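Local coordinates for protein methylmalonyl-CoA carboxyltransferase 5S subunit (Propionibacterium freudenreichii subsp. shermanii, PDB 1RQB) that transfers the carboxyl group from the biotin of the 1.3S subunit to pyruvate, forming oxaloacetate, as a cobalt-dependent homodimeric subunit of transcarboxylase, at residues A[264-269]-A[284-289]; A[125-130]-A[154-159]. One frame throughout, in Å; residues are numbered along the deposited sequence.

Contact 1. Residues A[264-269]-A[284-289]; sequences PTESVA and DRLHKI
Leu286 points from helix 283-296 toward the first turn of helix 265-271, and its isobutyl group carries the apolar part of the contact. One methyl, Leu286 CD2, meets Thr265 CG2 at 4.1 Å; the other, Leu286 CD1, lies 4.0 Å from Glu266 CG. The Glu266 and Leu286 side chains run past each other in opposite directions, and Glu266 CG also lies 4.0 Å from Leu286 CB. Between the two segments the CA atoms come nearest at Glu266 and Leu286, 7.1 Å apart. Helix 265-271 follows strand 248-251, which pairs with strand 23-29 to close the TIM barrel, and Pro264 is its N-cap; the first turn is tied by Val268 N to Pro264 O at 2.9 Å.

Polar groups of the touching residues turn to other partners. With chi1 at -63°, Thr265 OG1 stands beside its own backbone N and hydrogen-bonds Thr251 and Glu29 of barrel strands, while the methyl is left for Leu286. Glu266 bends at chi2 (103°), carrying its carboxylate past the leucine, and OE2 bonds Ser254 OG. Thr311 of the second subunit packs on Glu266.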
loop_
_atom_site.group_PDB
_atom_site.type_symbol
_atom_site.label_atom_id
_atom_site.label_comp_id
_atom_site.label_asym_id
_atom_site.label_seq_id
_atom_site.Cartn_x
_atom_site.Cartn_y
_atom_site.Cartn_z
ATOM N N PRO A 264 -5.683 -0.572 4.752
ATOM C CA PRO A 264 -6.614 0.517 5.073
ATOM C C PRO A 264 -8.088 0.135 5.219
ATOM O O PRO A 264 -8.671 -0.512 4.350
ATOM C CB PRO A 264 -6.386 1.533 3.937
ATOM C CG PRO A 264 -5.186 0.999 3.163
ATOM C CD PRO A 264 -5.269 -0.477 3.342
ATOM N N THR A 265 -8.678 0.575 6.325
ATOM C CA THR A 265 -10.086 0.286 6.636
ATOM C C THR A 265 -10.996 0.710 5.480
ATOM O O THR A 265 -11.805 -0.075 4.990
ATOM C CB THR A 265 -10.511 1.044 7.917
ATOM O OG1 THR A 265 -9.733 0.567 9.023
ATOM C CG2 THR A 265 -12.013 0.852 8.198
ATOM N N GLU A 266 -10.863 1.956 5.042
ATOM C CA GLU A 266 -11.749 2.456 3.980
ATOM C C GLU A 266 -11.517 1.706 2.666
ATOM O O GLU A 266 -12.464 1.457 1.922
ATOM C CB GLU A 266 -11.538 3.949 3.772
ATOM C CG GLU A 266 -11.747 4.769 5.037
ATOM C CD GLU A 266 -10.424 5.193 5.656
ATOM O OE1 GLU A 266 -9.640 4.315 6.088
ATOM O OE2 GLU A 266 -10.162 6.408 5.690
ATOM N N SER A 267 -10.268 1.359 2.364
ATOM C CA SER A 267 -9.985 0.635 1.115
ATOM C C SER A 267 -10.642 -0.746 1.156
ATOM O O SER A 267 -11.235 -1.191 0.174
ATOM C CB SER A 267 -8.476 0.493 0.916
ATOM O OG SER A 267 -7.870 1.770 0.776
ATOM N N VAL A 268 -10.546 -1.426 2.297
ATOM C CA VAL A 268 -11.150 -2.760 2.425
ATOM C C VAL A 268 -12.671 -2.650 2.308
ATOM O O VAL A 268 -13.316 -3.485 1.675
ATOM C CB VAL A 268 -10.742 -3.431 3.758
ATOM C CG1 VAL A 268 -11.574 -4.678 4.011
ATOM C CG2 VAL A 268 -9.276 -3.817 3.686
ATOM N N ALA A 269 -13.260 -1.600 2.877
ATOM C CA ALA A 269 -14.722 -1.472 2.777
ATOM C C ALA A 269 -15.137 -1.153 1.338
ATOM O O ALA A 269 -16.087 -1.738 0.818
ATOM C CB ALA A 269 -15.237 -0.372 3.724
ATOM N N ASP A 284 -18.950 8.360 6.562
ATOM C CA ASP A 284 -18.760 9.722 7.083
ATOM C C ASP A 284 -17.954 9.674 8.383
ATOM O O ASP A 284 -17.097 10.524 8.617
ATOM C CB ASP A 284 -20.089 10.408 7.370
ATOM C CG ASP A 284 -19.898 11.850 7.819
ATOM O OD1 ASP A 284 -20.822 12.419 8.442
ATOM O OD2 ASP A 284 -18.813 12.418 7.538
ATOM N N ARG A 285 -18.229 8.687 9.235
ATOM C CA ARG A 285 -17.478 8.568 10.492
ATOM C C ARG A 285 -16.024 8.216 10.169
ATOM O O ARG A 285 -15.097 8.750 10.775
ATOM C CB ARG A 285 -18.071 7.483 11.405
ATOM C CG ARG A 285 -19.451 7.793 11.987
ATOM C CD ARG A 285 -19.437 9.007 12.930
ATOM N NE ARG A 285 -20.761 9.178 13.522
ATOM C CZ ARG A 285 -21.021 9.854 14.636
ATOM N NH1 ARG A 285 -20.052 10.450 15.316
ATOM N NH2 ARG A 285 -22.267 9.907 15.091
ATOM N N LEU A 286 -15.832 7.322 9.205
ATOM C CA LEU A 286 -14.474 6.915 8.819
ATOM C C LEU A 286 -13.683 8.130 8.326
ATOM O O LEU A 286 -12.497 8.275 8.617
ATOM C CB LEU A 286 -14.522 5.846 7.715
ATOM C CG LEU A 286 -15.177 4.508 8.068
ATOM C CD1 LEU A 286 -15.031 3.531 6.901
ATOM C CD2 LEU A 286 -14.504 3.928 9.306
ATOM N N HIS A 287 -14.339 8.998 7.565
ATOM C CA HIS A 287 -13.672 10.193 7.030
ATOM C C HIS A 287 -13.200 11.089 8.179
ATOM O O HIS A 287 -12.109 11.655 8.132
ATOM C CB HIS A 287 -14.644 10.961 6.134
ATOM C CG HIS A 287 -14.053 12.188 5.519
ATOM N ND1 HIS A 287 -13.161 12.138 4.470
ATOM C CD2 HIS A 287 -14.203 13.498 5.823
ATOM C CE1 HIS A 287 -12.788 13.364 4.153
ATOM N NE2 HIS A 287 -13.405 14.209 4.958
ATOM N N LYS A 288 -14.020 11.212 9.219
ATOM C CA LYS A 288 -13.661 12.053 10.370
ATOM C C LYS A 288 -12.484 11.439 11.133
ATOM O O LYS A 288 -11.595 12.150 11.598
ATOM C CB LYS A 288 -14.847 12.212 11.333
ATOM C CG LYS A 288 -16.059 12.901 10.738
ATOM C CD LYS A 288 -17.146 13.045 11.800
ATOM C CE LYS A 288 -18.423 13.642 11.228
ATOM N NZ LYS A 288 -18.190 14.928 10.508
ATOM N N ILE A 289 -12.488 10.122 11.282
ATOM C CA ILE A 289 -11.393 9.448 11.992
ATOM C C ILE A 289 -10.103 9.611 11.186
ATOM O O ILE A 289 -9.038 9.909 11.727
ATOM C CB ILE A 289 -11.716 7.945 12.169
ATOM C CG1 ILE A 289 -12.993 7.800 13.002
ATOM C CG2 ILE A 289 -10.545 7.212 12.847
ATOM C CD1 ILE A 289 -13.661 6.428 12.874
#

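Contact 2. Residues A[125-130]-A[154-159]; sequences KSAENG and KKAGKH
Lys125 O, two residues before the Ala127 that touches Ala156 and Lys158, takes two hydrogen bonds from Asn129: backbone N at 2.9 Å and side-chain ND2, also at 2.9 Å. The two donors come from opposite faces of the carbonyl plane; ND2 stands 40° out of it, and its N-H...O angle is 140°. Helices 116-128 and 144-155 are successive helices of the TIM barrel, each ending in a Schellman motif at a glycine shortly before the next strand. One bond of each motif runs from Gly130 N to Ala127 O at 3.0 Å and from Gly157 N to Lys154 O. Both glycines take the positive phi that this motif requires.

Asn129 is held further by Arg88 at OD1 and Glu448 at ND2, which helps fix the rotation of its amide. Along the same helix face Lys125 NZ forms a salt bridge with Glu128 OE1 at 3.1 Å, on the syn side of the carboxylate.

Between the helix ends the contact is small and apolar. Ala127 and Ala156 direct their methyls at each other, CB to CB at 3.7 Å. Lys158 lies alongside: chi1 sets its CG 3.9 Å from Ala127 CB, and the bend at chi2 (-55°) brings Lys158 CE back to the same methyl, 4.0 Å from Ala127 CB.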
loop_
_atom_site.group_PDB
_atom_site.type_symbol
_atom_site.label_atom_id
_atom_site.label_comp_id
_atom_site.label_asym_id
_atom_site.label_seq_id
_atom_site.Cartn_x
_atom_site.Cartn_y
_atom_site.Cartn_z
ATOM N N LYS A 125 -9.101 -8.280 36.395
ATOM C CA LYS A 125 -9.064 -6.810 36.445
ATOM C C LYS A 125 -9.268 -6.195 35.059
ATOM O O LYS A 125 -9.883 -5.137 34.932
ATOM C CB LYS A 125 -7.750 -6.312 37.066
ATOM C CG LYS A 125 -7.708 -6.476 38.581
ATOM C CD LYS A 125 -8.810 -5.604 39.193
ATOM C CE LYS A 125 -8.897 -5.748 40.696
ATOM N NZ LYS A 125 -10.040 -4.959 41.240
ATOM N N SER A 126 -8.733 -6.833 34.024
ATOM C CA SER A 126 -8.937 -6.335 32.655
ATOM C C SER A 126 -10.436 -6.324 32.346
ATOM O O SER A 126 -10.977 -5.335 31.854
ATOM C CB SER A 126 -8.222 -7.244 31.651
ATOM O OG SER A 126 -6.816 -7.094 31.748
ATOM N N ALA A 127 -11.109 -7.430 32.647
ATOM C CA ALA A 127 -12.555 -7.543 32.400
ATOM C C ALA A 127 -13.320 -6.532 33.258
ATOM O O ALA A 127 -14.247 -5.870 32.793
ATOM C CB ALA A 127 -13.032 -8.959 32.725
ATOM N N GLU A 128 -12.923 -6.413 34.515
ATOM C CA GLU A 128 -13.597 -5.498 35.448
ATOM C C GLU A 128 -13.490 -4.053 34.957
ATOM O O GLU A 128 -14.416 -3.262 35.129
ATOM C CB GLU A 128 -12.953 -5.602 36.828
ATOM C CG GLU A 128 -13.635 -4.785 37.904
ATOM C CD GLU A 128 -12.894 -4.866 39.223
ATOM O OE1 GLU A 128 -12.436 -5.974 39.580
ATOM O OE2 GLU A 128 -12.771 -3.824 39.903
ATOM N N ASN A 129 -12.359 -3.712 34.346
ATOM C CA ASN A 129 -12.135 -2.335 33.883
ATOM C C ASN A 129 -12.718 -2.089 32.488
ATOM O O ASN A 129 -12.613 -0.981 31.961
ATOM C CB ASN A 129 -10.644 -2.011 33.959
ATOM C CG ASN A 129 -10.215 -1.631 35.375
ATOM O OD1 ASN A 129 -10.617 -0.587 35.884
ATOM N ND2 ASN A 129 -9.425 -2.487 36.022
ATOM N N GLY A 130 -13.348 -3.108 31.897
ATOM C CA GLY A 130 -13.989 -2.920 30.603
ATOM C C GLY A 130 -13.639 -3.748 29.372
ATOM O O GLY A 130 -14.324 -3.633 28.357
ATOM N N LYS A 154 -13.218 -16.853 30.071
ATOM C CA LYS A 154 -14.567 -17.438 30.096
ATOM C C LYS A 154 -15.185 -17.240 31.483
ATOM O O LYS A 154 -16.381 -16.985 31.612
ATOM C CB LYS A 154 -14.519 -18.937 29.755
ATOM C CG LYS A 154 -13.955 -19.241 28.373
ATOM C CD LYS A 154 -14.742 -18.512 27.281
ATOM C CE LYS A 154 -16.215 -18.912 27.287
ATOM N NZ LYS A 154 -17.041 -18.120 26.327
ATOM N N LYS A 155 -14.365 -17.367 32.519
ATOM C CA LYS A 155 -14.838 -17.180 33.898
ATOM C C LYS A 155 -15.398 -15.765 34.050
ATOM O O LYS A 155 -16.422 -15.556 34.698
ATOM C CB LYS A 155 -13.686 -17.363 34.892
ATOM C CG LYS A 155 -14.101 -17.124 36.352
ATOM C CD LYS A 155 -12.925 -17.211 37.320
ATOM C CE LYS A 155 -12.242 -18.574 37.268
ATOM N NZ LYS A 155 -11.234 -18.739 38.357
ATOM N N ALA A 156 -14.726 -14.795 33.435
ATOM C CA ALA A 156 -15.147 -13.390 33.523
ATOM C C ALA A 156 -16.348 -13.128 32.613
ATOM O O ALA A 156 -16.890 -12.023 32.594
ATOM C CB ALA A 156 -13.990 -12.475 33.145
ATOM N N GLY A 157 -16.761 -14.138 31.858
ATOM C CA GLY A 157 -17.894 -13.987 30.963
ATOM C C GLY A 157 -17.592 -13.172 29.708
ATOM O O GLY A 157 -18.501 -12.656 29.060
ATOM N N LYS A 158 -16.318 -13.069 29.351
ATOM C CA LYS A 158 -15.931 -12.280 28.172
ATOM C C LYS A 158 -15.673 -13.196 26.973
ATOM O O LYS A 158 -15.790 -14.416 27.069
ATOM C CB LYS A 158 -14.703 -11.426 28.500
ATOM C CG LYS A 158 -14.956 -10.490 29.685
ATOM C CD LYS A 158 -16.185 -9.612 29.457
ATOM C CE LYS A 158 -16.444 -8.699 30.658
ATOM N NZ LYS A 158 -17.688 -7.875 30.501
ATOM N N HIS A 159 -15.322 -12.585 25.843
ATOM C CA HIS A 159 -15.100 -13.315 24.585
ATOM C C HIS A 159 -13.637 -13.751 24.484
ATOM O O HIS A 159 -12.737 -12.913 24.456
ATOM C CB HIS A 159 -15.449 -12.398 23.404
ATOM C CG HIS A 159 -15.345 -13.058 22.063
ATOM N ND1 HIS A 159 -16.440 -13.268 21.254
ATOM C CD2 HIS A 159 -14.275 -13.545 21.386
ATOM C CE1 HIS A 159 -16.050 -13.856 20.134
ATOM N NE2 HIS A 159 -14.742 -14.034 20.191
#

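Contact 2 comes first along the chain and contact 1 follows it, both in the same TIM-barrel domain. Their centres lie 29 Å apart, their nearest atoms about 18 Å. Contact 2 joins the C-terminal ends of two successive helices around the barrel, those leading into strands 133-136 and 159-163, and lies away from the cobalt and substrate sites. Contact 1 joins the helix after strand 248-251 to helix 283-296, where the barrel closes; the side chain of Thr265 is about 13 Å from the cobalt ion. Contact 2 thus packs neighbouring parts of the barrel wall and touches no other chain of the dimer, whereas contact 1 stands at the barrel closure, where the second subunit packs.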